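Local structure of cytolethal distending toxin protein C (Haemophilus ducreyi, 1SR4) at residues F114-H119 / L124-C129; N96-N101 / L106-L111; A78-G83 / C87-H92; L65-V70 / A74-F79; L59-T64 / S132-T137. The protein is a ricin-type lectin-like subunit of a tripartite bacterial genotoxin that assembles with the CdtA and CdtB chains and probably helps deliver the toxin, perhaps by binding carbohydrate. All coordinates share one frame; numbering follows the deposited sequence.

Interaction 1: residues F114-H119 / L124-C129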
# COMPACT_ATOMS: atom_id res chain seq x y z
N PHE C 114 -17.35 2.11 21.10
CA PHE C 114 -16.77 3.38 21.54
C PHE C 114 -15.48 3.59 20.73
O PHE C 114 -14.96 2.64 20.15
CB PHE C 114 -16.39 3.33 23.02
CG PHE C 114 -17.55 3.47 23.98
CD1 PHE C 114 -18.86 3.41 23.54
CD2 PHE C 114 -17.31 3.61 25.34
CE1 PHE C 114 -19.92 3.49 24.45
CE2 PHE C 114 -18.36 3.69 26.25
CZ PHE C 114 -19.67 3.63 25.80
N CYS C 115 -14.96 4.82 20.71
CA CYS C 115 -13.74 5.14 19.97
C CYS C 115 -12.53 5.33 20.88
O CYS C 115 -12.64 5.88 21.97
CB CYS C 115 -13.92 6.46 19.19
SG CYS C 115 -15.07 6.48 17.78
N ILE C 116 -11.36 4.88 20.43
CA ILE C 116 -10.14 5.06 21.21
C ILE C 116 -9.60 6.44 20.83
O ILE C 116 -9.42 6.74 19.65
CB ILE C 116 -9.06 4.01 20.84
CG1 ILE C 116 -9.56 2.61 21.20
CG2 ILE C 116 -7.74 4.34 21.54
CD1 ILE C 116 -8.52 1.51 20.95
N THR C 117 -9.33 7.27 21.82
CA THR C 117 -8.82 8.61 21.54
C THR C 117 -7.60 8.91 22.41
O THR C 117 -7.36 8.25 23.42
CB THR C 117 -9.88 9.70 21.86
OG1 THR C 117 -10.20 9.65 23.26
CG2 THR C 117 -11.13 9.49 21.04
N SER C 118 -6.82 9.90 21.98
CA SER C 118 -5.65 10.34 22.74
C SER C 118 -5.53 11.84 22.48
O SER C 118 -5.15 12.25 21.39
CB SER C 118 -4.39 9.63 22.28
OG SER C 118 -3.29 10.03 23.09
N HIS C 119 -5.86 12.65 23.49
CA HIS C 119 -5.83 14.11 23.38
C HIS C 119 -4.57 14.76 23.93
O HIS C 119 -4.42 15.98 23.86
CB HIS C 119 -7.01 14.72 24.13
CG HIS C 119 -8.34 14.53 23.47
ND1 HIS C 119 -9.11 13.40 23.67
CD2 HIS C 119 -9.02 15.31 22.61
CE1 HIS C 119 -10.23 13.51 22.97
NE2 HIS C 119 -10.20 14.66 22.32
N LEU C 124 -5.00 7.97 27.05
CA LEU C 124 -5.55 6.96 26.17
C LEU C 124 -6.85 6.48 26.77
O LEU C 124 -6.86 5.87 27.83
CB LEU C 124 -4.58 5.78 26.03
CG LEU C 124 -4.89 4.75 24.94
CD1 LEU C 124 -4.76 5.40 23.58
CD2 LEU C 124 -3.91 3.57 25.03
N LYS C 125 -7.96 6.75 26.10
CA LYS C 125 -9.24 6.31 26.61
C LYS C 125 -10.18 5.84 25.53
O LYS C 125 -9.94 6.08 24.34
CB LYS C 125 -9.89 7.42 27.44
CG LYS C 125 -9.76 8.80 26.85
CD LYS C 125 -10.05 9.87 27.91
CE LYS C 125 -9.08 9.75 29.09
NZ LYS C 125 -9.32 10.78 30.14
N LEU C 126 -11.23 5.17 25.97
CA LEU C 126 -12.25 4.61 25.10
C LEU C 126 -13.52 5.38 25.43
O LEU C 126 -14.12 5.18 26.49
CB LEU C 126 -12.40 3.13 25.42
CG LEU C 126 -13.22 2.21 24.53
CD1 LEU C 126 -12.59 2.11 23.16
CD2 LEU C 126 -13.27 0.84 25.20
N GLU C 127 -13.92 6.29 24.54
CA GLU C 127 -15.10 7.11 24.80
C GLU C 127 -16.21 7.03 23.76
O GLU C 127 -15.97 6.71 22.60
CB GLU C 127 -14.68 8.57 24.96
CG GLU C 127 -13.90 9.12 23.78
CD GLU C 127 -13.48 10.58 23.98
OE1 GLU C 127 -14.37 11.45 24.14
OE2 GLU C 127 -12.26 10.86 23.98
N PRO C 128 -17.44 7.35 24.17
CA PRO C 128 -18.59 7.33 23.27
C PRO C 128 -18.32 8.26 22.10
O PRO C 128 -17.79 9.35 22.27
CB PRO C 128 -19.74 7.85 24.14
CG PRO C 128 -19.32 7.48 25.53
CD PRO C 128 -17.85 7.80 25.52
N CYS C 129 -18.67 7.83 20.89
CA CYS C 129 -18.46 8.69 19.75
C CYS C 129 -19.69 8.68 18.85
O CYS C 129 -19.56 8.79 17.63
CB CYS C 129 -17.19 8.29 18.96
SG CYS C 129 -16.93 6.51 18.63
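Phe-114 opens the contact by laying its ring beside Pro-128. The proline CG stands over one face, 4.0 Å from the ring centroid and 18° off the normal, which qualifies as a CH-pi contact, while Phe-114 CB packs on Leu-126 CG. At Cys-115 the pairing with Glu-127 is that of an antiparallel hydrogen-bonded pair: Cys-115 N gives to Glu-127 O and Glu-127 N to Cys-115 O, both at 2.9 Å. The same cysteine is joined to Cys-129 by a disulfide with a chi3 of 84°, close to the relaxed right angle, so a covalent link locks this end of the hairpin. Ile-116, in a non-hydrogen-bonded pair with Leu-126, turns to the other face and divides its branches: CG1 meets Leu-126 CD1 at 3.6 Å, CG2 meets Leu-124 CD1. Thr-117 repeats the two-bond pattern with Lys-125. Its OG1, set between the backbone N and the carbonyl carbon, donates to Glu-127 OE2; the modelled 2.5 Å is very short, so the exact length is doubtful. The two side chains cross at about a right angle on the Cys-115 face. OE2 also lies at the edge of the His-119 ring, near its plane, 3.5 Å from His-119 CE1, with ring and carboxylate planes 47° apart. Beyond the hairpin, strand 105-109 lies alongside, where Ile-116 N probably hydrogen-bonds to Ile-107 O; Ile-116 and Leu-124 rest on Phe-77 of strand 75-77, and Trp-144 of strand 144-147 donates its NE1 to Ile-116 O.

Interaction 2: residues N96-N101 / L106-L111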
# COMPACT_ATOMS: atom_id res chain seq x y z
N ASN C 96 -11.80 -2.48 16.34
CA ASN C 96 -12.40 -2.31 15.02
C ASN C 96 -11.78 -1.18 14.20
O ASN C 96 -11.95 -0.01 14.55
CB ASN C 96 -13.89 -2.07 15.32
CG ASN C 96 -14.75 -1.92 14.09
OD1 ASN C 96 -14.34 -2.21 12.97
ND2 ASN C 96 -15.98 -1.47 14.30
N LEU C 97 -11.10 -1.52 13.11
CA LEU C 97 -10.46 -0.52 12.25
C LEU C 97 -11.44 0.11 11.27
O LEU C 97 -12.08 -0.57 10.49
CB LEU C 97 -9.30 -1.15 11.45
CG LEU C 97 -8.21 -1.93 12.21
CD1 LEU C 97 -7.08 -2.35 11.26
CD2 LEU C 97 -7.65 -1.06 13.34
N ILE C 98 -11.53 1.43 11.33
CA ILE C 98 -12.41 2.24 10.49
C ILE C 98 -11.50 3.05 9.55
O ILE C 98 -10.77 3.92 10.00
CB ILE C 98 -13.24 3.26 11.35
CG1 ILE C 98 -14.13 2.52 12.36
CG2 ILE C 98 -14.04 4.20 10.44
CD1 ILE C 98 -15.08 1.47 11.77
N PRO C 99 -11.55 2.79 8.24
CA PRO C 99 -10.70 3.54 7.30
C PRO C 99 -11.22 4.97 7.11
O PRO C 99 -12.39 5.26 7.37
CB PRO C 99 -10.79 2.71 6.00
CG PRO C 99 -12.19 2.16 6.05
CD PRO C 99 -12.39 1.79 7.53
N THR C 100 -10.33 5.85 6.64
CA THR C 100 -10.67 7.25 6.41
C THR C 100 -10.12 7.71 5.06
O THR C 100 -9.37 6.97 4.40
CB THR C 100 -10.05 8.18 7.47
OG1 THR C 100 -8.63 8.22 7.28
CG2 THR C 100 -10.35 7.68 8.87
N ASN C 101 -10.46 8.94 4.66
CA ASN C 101 -9.97 9.47 3.40
C ASN C 101 -8.51 9.90 3.46
O ASN C 101 -7.96 10.37 2.46
CB ASN C 101 -10.83 10.66 2.91
CG ASN C 101 -10.86 11.85 3.88
OD1 ASN C 101 -10.47 11.75 5.05
ND2 ASN C 101 -11.35 12.99 3.38
N LEU C 106 -9.63 5.22 12.54
CA LEU C 106 -10.33 5.48 13.78
C LEU C 106 -10.33 4.05 14.33
O LEU C 106 -10.31 3.09 13.55
CB LEU C 106 -11.78 5.92 13.54
CG LEU C 106 -12.09 7.41 13.66
CD1 LEU C 106 -11.43 8.13 12.51
CD2 LEU C 106 -13.61 7.65 13.64
N ILE C 107 -10.33 3.89 15.64
CA ILE C 107 -10.36 2.54 16.19
C ILE C 107 -11.44 2.44 17.25
O ILE C 107 -11.43 3.20 18.22
CB ILE C 107 -9.02 2.13 16.83
CG1 ILE C 107 -7.89 2.23 15.80
CG2 ILE C 107 -9.12 0.69 17.36
CD1 ILE C 107 -6.50 1.89 16.36
N LYS C 108 -12.38 1.51 17.07
CA LYS C 108 -13.42 1.33 18.07
C LYS C 108 -13.26 -0.02 18.74
O LYS C 108 -12.56 -0.90 18.21
CB LYS C 108 -14.81 1.40 17.41
CG LYS C 108 -15.07 2.71 16.68
CD LYS C 108 -16.54 3.06 16.64
CE LYS C 108 -17.23 2.51 15.42
NZ LYS C 108 -18.66 2.97 15.38
N ASP C 109 -13.87 -0.19 19.91
CA ASP C 109 -13.83 -1.48 20.58
C ASP C 109 -15.04 -2.21 19.96
O ASP C 109 -16.04 -1.59 19.59
CB ASP C 109 -13.96 -1.35 22.11
CG ASP C 109 -15.31 -0.82 22.55
OD1 ASP C 109 -15.69 0.31 22.14
OD2 ASP C 109 -16.00 -1.54 23.31
N ALA C 110 -14.92 -3.53 19.81
CA ALA C 110 -15.98 -4.31 19.21
C ALA C 110 -17.21 -4.44 20.08
O ALA C 110 -18.33 -4.46 19.57
CB ALA C 110 -15.47 -5.70 18.83
N LEU C 111 -17.01 -4.51 21.39
CA LEU C 111 -18.13 -4.69 22.31
C LEU C 111 -19.08 -3.50 22.45
O LEU C 111 -20.29 -3.66 22.32
CB LEU C 111 -17.62 -5.07 23.70
CG LEU C 111 -18.75 -5.32 24.72
CD1 LEU C 111 -19.43 -6.65 24.41
CD2 LEU C 111 -18.19 -5.34 26.12
O HOH W 1 -17.29 -1.48 17.00
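Four backbone hydrogen bonds form the first shell between Asn-96 to Ile-98 and Leu-106 to Lys-108. Asn-96 and Lys-108 make one hydrogen-bonded antiparallel pair, Ile-98 and Leu-106 the other. The bond from Asn-96 N to Lys-108 O is bent (133° at the hydrogen), whereas that from Lys-108 N to Asn-96 O is nearly straight. Between them Leu-97 and Ile-107 form the non-hydrogen-bonded pair; their side chains run side by side, with Leu-97 CD2 4.1 Å from Ile-107 CG1. On the other face Ile-98 CB packs on Leu-106 CB at 3.7 Å. Thr-100, beyond the strand, comes in at about a right angle, its CG2 3.8 Å from Leu-106 CD1.

The next shell holds the polar ends. Asn-96, its side chain trans to the backbone N (chi1 -178°), brings ND2 to a water 3.0 Å away, and that water donates to Asp-109 O; ND2 also donates to Arg-60 O. Lys-108 NZ has its partner in Asp-61, and Thr-100 OG1 accepts from Thr-102 N and bonds to Ala-104 O in the connecting loop. Subunit A meets that loop at Asn-101, whose O is bonded by Ser-58 of its chain. With strand axes 4.8 Å apart and 150° between their directions, this is a twisted antiparallel beta hairpin, a building unit of the ricin-type beta-trefoil to which the family belongs.

Interaction 3: residues A78-G83 / C87-H92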
# COMPACT_ATOMS: atom_id res chain seq x y z
N ALA C 78 -5.32 -4.10 25.55
CA ALA C 78 -6.63 -3.96 26.19
C ALA C 78 -6.60 -2.83 27.24
O ALA C 78 -5.53 -2.45 27.70
CB ALA C 78 -7.04 -5.28 26.86
N PHE C 79 -7.76 -2.28 27.57
CA PHE C 79 -7.85 -1.24 28.59
C PHE C 79 -8.02 -1.96 29.94
O PHE C 79 -9.01 -1.79 30.65
CB PHE C 79 -9.05 -0.32 28.33
CG PHE C 79 -8.85 0.62 27.17
CD1 PHE C 79 -8.31 1.90 27.38
CD2 PHE C 79 -9.12 0.22 25.87
CE1 PHE C 79 -8.05 2.75 26.31
CE2 PHE C 79 -8.86 1.06 24.78
CZ PHE C 79 -8.32 2.33 25.00
N LEU C 80 -7.04 -2.79 30.26
CA LEU C 80 -7.04 -3.55 31.50
C LEU C 80 -5.61 -3.67 31.99
O LEU C 80 -4.66 -3.62 31.19
CB LEU C 80 -7.58 -4.97 31.27
CG LEU C 80 -9.06 -5.24 31.09
CD1 LEU C 80 -9.23 -6.70 30.73
CD2 LEU C 80 -9.82 -4.90 32.38
N GLY C 81 -5.47 -3.85 33.30
CA GLY C 81 -4.15 -3.99 33.90
C GLY C 81 -3.15 -2.98 33.41
O GLY C 81 -3.40 -1.78 33.48
N LYS C 82 -2.03 -3.45 32.89
CA LYS C 82 -1.00 -2.55 32.41
C LYS C 82 -1.04 -2.33 30.90
O LYS C 82 -0.05 -1.87 30.33
CB LYS C 82 0.38 -3.07 32.82
CG LYS C 82 0.52 -3.35 34.30
CD LYS C 82 0.23 -2.11 35.14
CE LYS C 82 1.25 -1.01 34.86
NZ LYS C 82 0.88 0.27 35.54
N GLY C 83 -2.16 -2.65 30.26
CA GLY C 83 -2.25 -2.43 28.82
C GLY C 83 -2.51 -3.65 27.95
O GLY C 83 -2.70 -3.51 26.75
N CYS C 87 -5.50 -12.90 25.10
CA CYS C 87 -6.18 -12.67 23.82
C CYS C 87 -7.56 -13.32 23.75
O CYS C 87 -8.42 -12.85 23.00
CB CYS C 87 -5.29 -13.13 22.65
SG CYS C 87 -3.77 -12.14 22.39
N LYS C 88 -7.78 -14.37 24.54
CA LYS C 88 -9.08 -15.04 24.56
C LYS C 88 -10.21 -14.18 25.15
O LYS C 88 -11.40 -14.49 24.96
CB LYS C 88 -8.99 -16.36 25.34
CG LYS C 88 -8.31 -17.52 24.59
CD LYS C 88 -6.78 -17.36 24.46
CE LYS C 88 -6.37 -16.69 23.14
NZ LYS C 88 -4.89 -16.77 22.87
N ASP C 89 -9.86 -13.13 25.89
CA ASP C 89 -10.89 -12.25 26.47
C ASP C 89 -11.26 -11.25 25.37
O ASP C 89 -10.90 -10.07 25.41
CB ASP C 89 -10.33 -11.50 27.69
CG ASP C 89 -11.35 -10.56 28.32
OD1 ASP C 89 -12.48 -10.51 27.81
OD2 ASP C 89 -11.01 -9.87 29.31
N THR C 90 -11.99 -11.76 24.38
CA THR C 90 -12.38 -10.96 23.23
C THR C 90 -13.14 -9.67 23.51
O THR C 90 -12.96 -8.69 22.78
CB THR C 90 -13.15 -11.83 22.20
OG1 THR C 90 -14.36 -12.34 22.80
CG2 THR C 90 -12.30 -13.01 21.77
N ASP C 91 -13.96 -9.65 24.57
CA ASP C 91 -14.71 -8.44 24.91
C ASP C 91 -13.76 -7.26 25.18
O ASP C 91 -14.13 -6.10 24.97
CB ASP C 91 -15.57 -8.65 26.16
CG ASP C 91 -16.85 -9.41 25.87
OD1 ASP C 91 -17.07 -9.87 24.73
OD2 ASP C 91 -17.66 -9.55 26.82
N HIS C 92 -12.56 -7.54 25.66
CA HIS C 92 -11.60 -6.47 25.94
C HIS C 92 -10.46 -6.37 24.95
O HIS C 92 -9.71 -5.40 24.99
CB HIS C 92 -11.00 -6.65 27.33
CG HIS C 92 -11.99 -6.51 28.44
ND1 HIS C 92 -12.50 -5.29 28.84
CD2 HIS C 92 -12.60 -7.44 29.21
CE1 HIS C 92 -13.39 -5.47 29.80
NE2 HIS C 92 -13.47 -6.77 30.04
O HOH W 2 -10.10 -3.27 26.52
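Leu-80 and His-92 make the tight part of this contact. The leucine methyl CD1 sits over one face of the imidazole, 3.5 Å above its plane and displaced toward the rim, and comes within 3.6 Å of His-92 CG. The two side chains cross at about a right angle, and the distance of 3.9 Å from CD1 to the ring centroid, 24° off the normal, supports a CH-pi contact. A chi1 of -76° sets Leu-80 CG beside its own backbone N, and from there CD1 reaches the ring. Ala-78 closes the packed zone, its CB 3.3 Å from His-92 O.

The rest is looser. No direct hydrogen bond joins the segments; instead a water 2.7 Å from both Phe-79 N and His-92 O accepts from the first and donates to the second. Asp-89, at the N-cap position of the short helix, brings OD2 no nearer than 3.9 Å to Leu-80 CD1. His-92 itself is exposed, and the type II' turn from Leu-80 to Gly-83 carries Gly-81 and Lys-82 out to the solvent side.

The turn leads from strand 75-77, whose Phe-77 meets Phe-79 edge-to-face, into strand 84-86, whose Thr-85 touches both Ala-78 and Leu-80. Helix 90-93 follows that strand, fastened at its approach by the Cys-76 to Cys-87 disulfide.

Interaction 4: residues L65-V70 / A74-F79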
# COMPACT_ATOMS: atom_id res chain seq x y z
N LEU C 65 -12.59 -6.13 12.19
CA LEU C 65 -12.29 -6.54 13.56
C LEU C 65 -10.90 -7.13 13.66
O LEU C 65 -10.51 -7.98 12.86
CB LEU C 65 -13.35 -7.55 14.04
CG LEU C 65 -14.79 -7.01 13.98
CD1 LEU C 65 -15.73 -8.02 14.63
CD2 LEU C 65 -14.90 -5.66 14.71
N VAL C 66 -10.13 -6.66 14.64
CA VAL C 66 -8.77 -7.12 14.84
C VAL C 66 -8.38 -7.18 16.32
O VAL C 66 -9.15 -6.81 17.20
CB VAL C 66 -7.71 -6.19 14.16
CG1 VAL C 66 -8.03 -5.99 12.67
CG2 VAL C 66 -7.67 -4.83 14.89
N GLN C 67 -7.17 -7.66 16.56
CA GLN C 67 -6.60 -7.69 17.89
C GLN C 67 -5.17 -7.25 17.66
O GLN C 67 -4.62 -7.46 16.58
CB GLN C 67 -6.62 -9.10 18.49
CG GLN C 67 -8.01 -9.64 18.82
CD GLN C 67 -7.93 -11.06 19.35
OE1 GLN C 67 -7.42 -11.94 18.67
NE2 GLN C 67 -8.44 -11.28 20.56
N PHE C 68 -4.57 -6.61 18.66
CA PHE C 68 -3.18 -6.19 18.57
C PHE C 68 -2.48 -7.14 19.54
O PHE C 68 -2.66 -7.05 20.76
CB PHE C 68 -3.05 -4.73 19.01
CG PHE C 68 -3.87 -3.78 18.18
CD1 PHE C 68 -3.54 -3.53 16.85
CD2 PHE C 68 -5.03 -3.20 18.70
CE1 PHE C 68 -4.36 -2.71 16.06
CE2 PHE C 68 -5.84 -2.38 17.91
CZ PHE C 68 -5.50 -2.14 16.59
N LYS C 69 -1.70 -8.07 18.99
CA LYS C 69 -1.01 -9.08 19.78
C LYS C 69 0.46 -8.81 20.06
O LYS C 69 1.20 -8.32 19.20
CB LYS C 69 -1.15 -10.44 19.08
CG LYS C 69 -0.47 -11.62 19.77
CD LYS C 69 -0.51 -12.85 18.87
CE LYS C 69 0.36 -13.99 19.42
NZ LYS C 69 1.77 -13.53 19.62
N VAL C 70 0.88 -9.15 21.27
CA VAL C 70 2.25 -8.98 21.71
C VAL C 70 3.11 -10.01 20.99
O VAL C 70 2.70 -11.15 20.79
CB VAL C 70 2.38 -9.23 23.25
CG1 VAL C 70 3.84 -9.20 23.67
CG2 VAL C 70 1.59 -8.16 24.01
N ALA C 74 0.73 -14.82 24.18
CA ALA C 74 -0.70 -14.88 23.93
C ALA C 74 -1.39 -13.72 24.67
O ALA C 74 -2.39 -13.92 25.35
CB ALA C 74 -1.27 -16.22 24.41
N LYS C 75 -0.83 -12.52 24.52
CA LYS C 75 -1.39 -11.34 25.15
C LYS C 75 -1.76 -10.33 24.08
O LYS C 75 -1.10 -10.24 23.04
CB LYS C 75 -0.38 -10.73 26.12
CG LYS C 75 0.08 -11.69 27.20
CD LYS C 75 -1.11 -12.20 28.02
CE LYS C 75 -0.69 -13.25 29.05
NZ LYS C 75 -1.83 -13.64 29.91
N CYS C 76 -2.82 -9.57 24.34
CA CYS C 76 -3.33 -8.59 23.40
C CYS C 76 -3.65 -7.25 24.06
O CYS C 76 -4.03 -7.21 25.24
CB CYS C 76 -4.59 -9.14 22.72
SG CYS C 76 -4.34 -10.42 21.43
N PHE C 77 -3.48 -6.17 23.31
CA PHE C 77 -3.77 -4.85 23.83
C PHE C 77 -5.18 -4.79 24.42
O PHE C 77 -6.12 -5.34 23.86
CB PHE C 77 -3.66 -3.81 22.70
CG PHE C 77 -4.21 -2.47 23.07
CD1 PHE C 77 -3.45 -1.58 23.82
CD2 PHE C 77 -5.52 -2.13 22.75
CE1 PHE C 77 -3.98 -0.36 24.24
CE2 PHE C 77 -6.07 -0.91 23.16
CZ PHE C 77 -5.31 -0.03 23.91
N ALA C 78 -5.32 -4.10 25.55
CA ALA C 78 -6.63 -3.96 26.19
C ALA C 78 -6.60 -2.83 27.24
O ALA C 78 -5.53 -2.45 27.70
CB ALA C 78 -7.04 -5.28 26.86
N PHE C 79 -7.76 -2.28 27.57
CA PHE C 79 -7.85 -1.24 28.59
C PHE C 79 -8.02 -1.96 29.94
O PHE C 79 -9.01 -1.79 30.65
CB PHE C 79 -9.05 -0.32 28.33
CG PHE C 79 -8.85 0.62 27.17
CD1 PHE C 79 -8.31 1.90 27.38
CD2 PHE C 79 -9.12 0.22 25.87
CE1 PHE C 79 -8.05 2.75 26.31
CE2 PHE C 79 -8.86 1.06 24.78
CZ PHE C 79 -8.32 2.33 25.00
O HOH W 3 -6.05 -6.20 21.09
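Strands 65-69 and 75-77 meet at a single bridge between Lys-69 and Cys-76, their axes 4.7 Å apart and their directions 115° from each other, so they splay rather than run as a regular ladder. Two backbone hydrogen bonds flank the bridge: Phe-77 N to Phe-68 O at 2.8 Å, and Val-70 N to Lys-75 O at 2.9 Å and almost straight (177°). Where the strands diverge, a water takes over, accepting from Phe-68 N and donating to Phe-77 O.

Phe-68 CB and Phe-77 CB abut at 3.9 Å, and the Phe-77 ring then turns off, its CG anti to the backbone N (chi1 168°), to meet Phe-95. Val-70 CG2 lies alongside Lys-75 CB, also at 3.9 Å. Cys-76 SG, bonded to Cys-87, lies against Gln-67 CB at 3.9 Å. Gln-67 NE2 serves Thr-93 and Cys-87 O, and the ammonium of Lys-69 is gripped by Val-70 O, Ala-73 O and Glu-47.

The departure from antiparallel and the lone bridge are consistent with a chain leaving the main antiparallel sheet for the small two-stranded sheet of 75-77 and 84-86, a change of direction within the beta-trefoil domain of this family.

Interaction 5: residues L59-T64 / S132-T137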
# COMPACT_ATOMS: atom_id res chain seq x y z
N LEU C 59 -22.44 -3.85 15.95
CA LEU C 59 -21.81 -2.54 16.00
C LEU C 59 -20.53 -2.42 15.16
O LEU C 59 -19.76 -1.47 15.32
CB LEU C 59 -21.49 -2.18 17.46
CG LEU C 59 -22.72 -2.22 18.39
CD1 LEU C 59 -22.30 -1.92 19.83
CD2 LEU C 59 -23.75 -1.20 17.91
N ARG C 60 -20.31 -3.37 14.25
CA ARG C 60 -19.09 -3.35 13.44
C ARG C 60 -19.00 -2.11 12.57
O ARG C 60 -17.91 -1.67 12.21
CB ARG C 60 -18.96 -4.63 12.60
CG ARG C 60 -17.65 -4.72 11.80
CD ARG C 60 -17.39 -6.15 11.34
NE ARG C 60 -18.40 -6.62 10.40
CZ ARG C 60 -18.48 -6.22 9.14
NH1 ARG C 60 -17.61 -5.33 8.68
NH2 ARG C 60 -19.41 -6.73 8.32
N ASP C 61 -20.14 -1.56 12.19
CA ASP C 61 -20.14 -0.31 11.44
C ASP C 61 -19.24 -0.40 10.20
O ASP C 61 -18.56 0.57 9.84
CB ASP C 61 -19.66 0.80 12.40
CG ASP C 61 -19.97 2.21 11.91
OD1 ASP C 61 -20.84 2.38 11.04
OD2 ASP C 61 -19.34 3.17 12.43
N GLY C 62 -19.24 -1.56 9.55
CA GLY C 62 -18.44 -1.74 8.36
C GLY C 62 -16.92 -1.71 8.50
O GLY C 62 -16.22 -1.65 7.50
N GLY C 63 -16.40 -1.75 9.72
CA GLY C 63 -14.96 -1.75 9.90
C GLY C 63 -14.41 -3.17 9.90
O GLY C 63 -15.13 -4.12 9.57
N THR C 64 -13.13 -3.32 10.25
CA THR C 64 -12.48 -4.63 10.28
C THR C 64 -12.09 -5.00 11.71
O THR C 64 -11.34 -4.27 12.36
CB THR C 64 -11.19 -4.62 9.43
OG1 THR C 64 -11.52 -4.29 8.07
CG2 THR C 64 -10.49 -5.99 9.49
N SER C 132 -23.06 5.43 14.04
CA SER C 132 -22.13 5.18 12.95
C SER C 132 -21.23 6.38 12.68
O SER C 132 -21.68 7.54 12.67
CB SER C 132 -22.90 4.83 11.68
OG SER C 132 -22.01 4.61 10.60
N VAL C 133 -19.94 6.12 12.46
CA VAL C 133 -19.02 7.20 12.16
C VAL C 133 -18.93 7.48 10.66
O VAL C 133 -18.20 8.37 10.24
CB VAL C 133 -17.59 6.90 12.70
CG1 VAL C 133 -17.62 6.81 14.22
CG2 VAL C 133 -17.06 5.59 12.09
N SER C 134 -19.68 6.74 9.84
CA SER C 134 -19.58 6.92 8.39
C SER C 134 -19.77 8.35 7.91
O SER C 134 -20.76 8.98 8.24
CB SER C 134 -20.62 6.07 7.65
OG SER C 134 -20.39 4.70 7.86
N GLY C 135 -18.82 8.84 7.12
CA GLY C 135 -18.93 10.17 6.57
C GLY C 135 -18.74 11.33 7.53
O GLY C 135 -18.91 12.48 7.14
N ARG C 136 -18.41 11.05 8.79
CA ARG C 136 -18.20 12.11 9.75
C ARG C 136 -16.71 12.44 9.78
O ARG C 136 -15.86 11.60 9.44
CB ARG C 136 -18.69 11.69 11.14
CG ARG C 136 -20.22 11.62 11.25
CD ARG C 136 -20.67 10.86 12.50
NE ARG C 136 -20.05 11.34 13.73
CZ ARG C 136 -19.99 10.63 14.85
NH1 ARG C 136 -20.49 9.40 14.89
NH2 ARG C 136 -19.42 11.13 15.94
N THR C 137 -16.39 13.67 10.21
CA THR C 137 -15.02 14.15 10.25
C THR C 137 -14.49 14.18 11.68
O THR C 137 -15.23 14.51 12.61
CB THR C 137 -14.94 15.53 9.66
OG1 THR C 137 -15.82 16.40 10.39
CG2 THR C 137 -15.38 15.48 8.21
O HOH W 4 -21.91 1.88 8.52
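Two beta turns are joined here by one carboxylate: the type I' turn from Arg-60 to Gly-63 presents Asp-61 to the Ser-132 to Arg-136 loop, which contains a type II turn from Val-133 to Arg-136. Each oxygen of Asp-61 takes its own donor. Ser-132 OG donates to Asp-61 OD1 at 2.6 Å, arriving on the syn side and 15° out of the carboxylate plane. Val-133 N donates to the syn lone pair of Asp-61 OD2, 3.0 Å away and nearly straight (168°). A chi1 of -164° swings the carboxylate away from the Asp-61 amide and across to these donors, and the pair of bonds limits its rotation.

Further partners tighten the grip. A water donates to Asp-61 OD1 at 2.8 Å and also to Ser-134 OG. Lys-108 forms a salt bridge with Asp-61 OD2, which would probably stabilise the negative charge. Ser-132 OG also accepts from Ser-134 N at 3.2 Å, closing an ST turn that orients the hydroxyl. Arg-60 NH1, in turn, donates to Gly-63 O at 2.9 Å within its own turn.

Asn-206 of subunit A bonds to Asp-61 O and Ser-134 OG, and Thr-137 continues a beta ladder into that chain, while Ser-50 of protein B packs on Arg-60. Beside these interfaces, then, Asp-61 links a type I' turn to an ST turn and a type II turn.

In the fold
From the N terminus, the 59-64 turn comes first and pairs with 132-137, so interaction 5 closes a long loop that contains the other four. Inside it interaction 3 begins on the stretch where interaction 4 ends, and interactions 2 and 1 follow in series; interactions 4 and 3 share Ala-78 and Phe-79 and are stapled by the Cys-76 to Cys-87 disulfide. Interaction 4 links the main sheet to the small one, and interaction 2 lies at the edge of that same main sheet. Interaction 1 adds the next hairpin, while Phe-79 packs on it from interaction 3. A probable backbone hydrogen bond from Leu-97 N to Thr-64 O ties interactions 2 and 5, whose centres are about 7 Å apart.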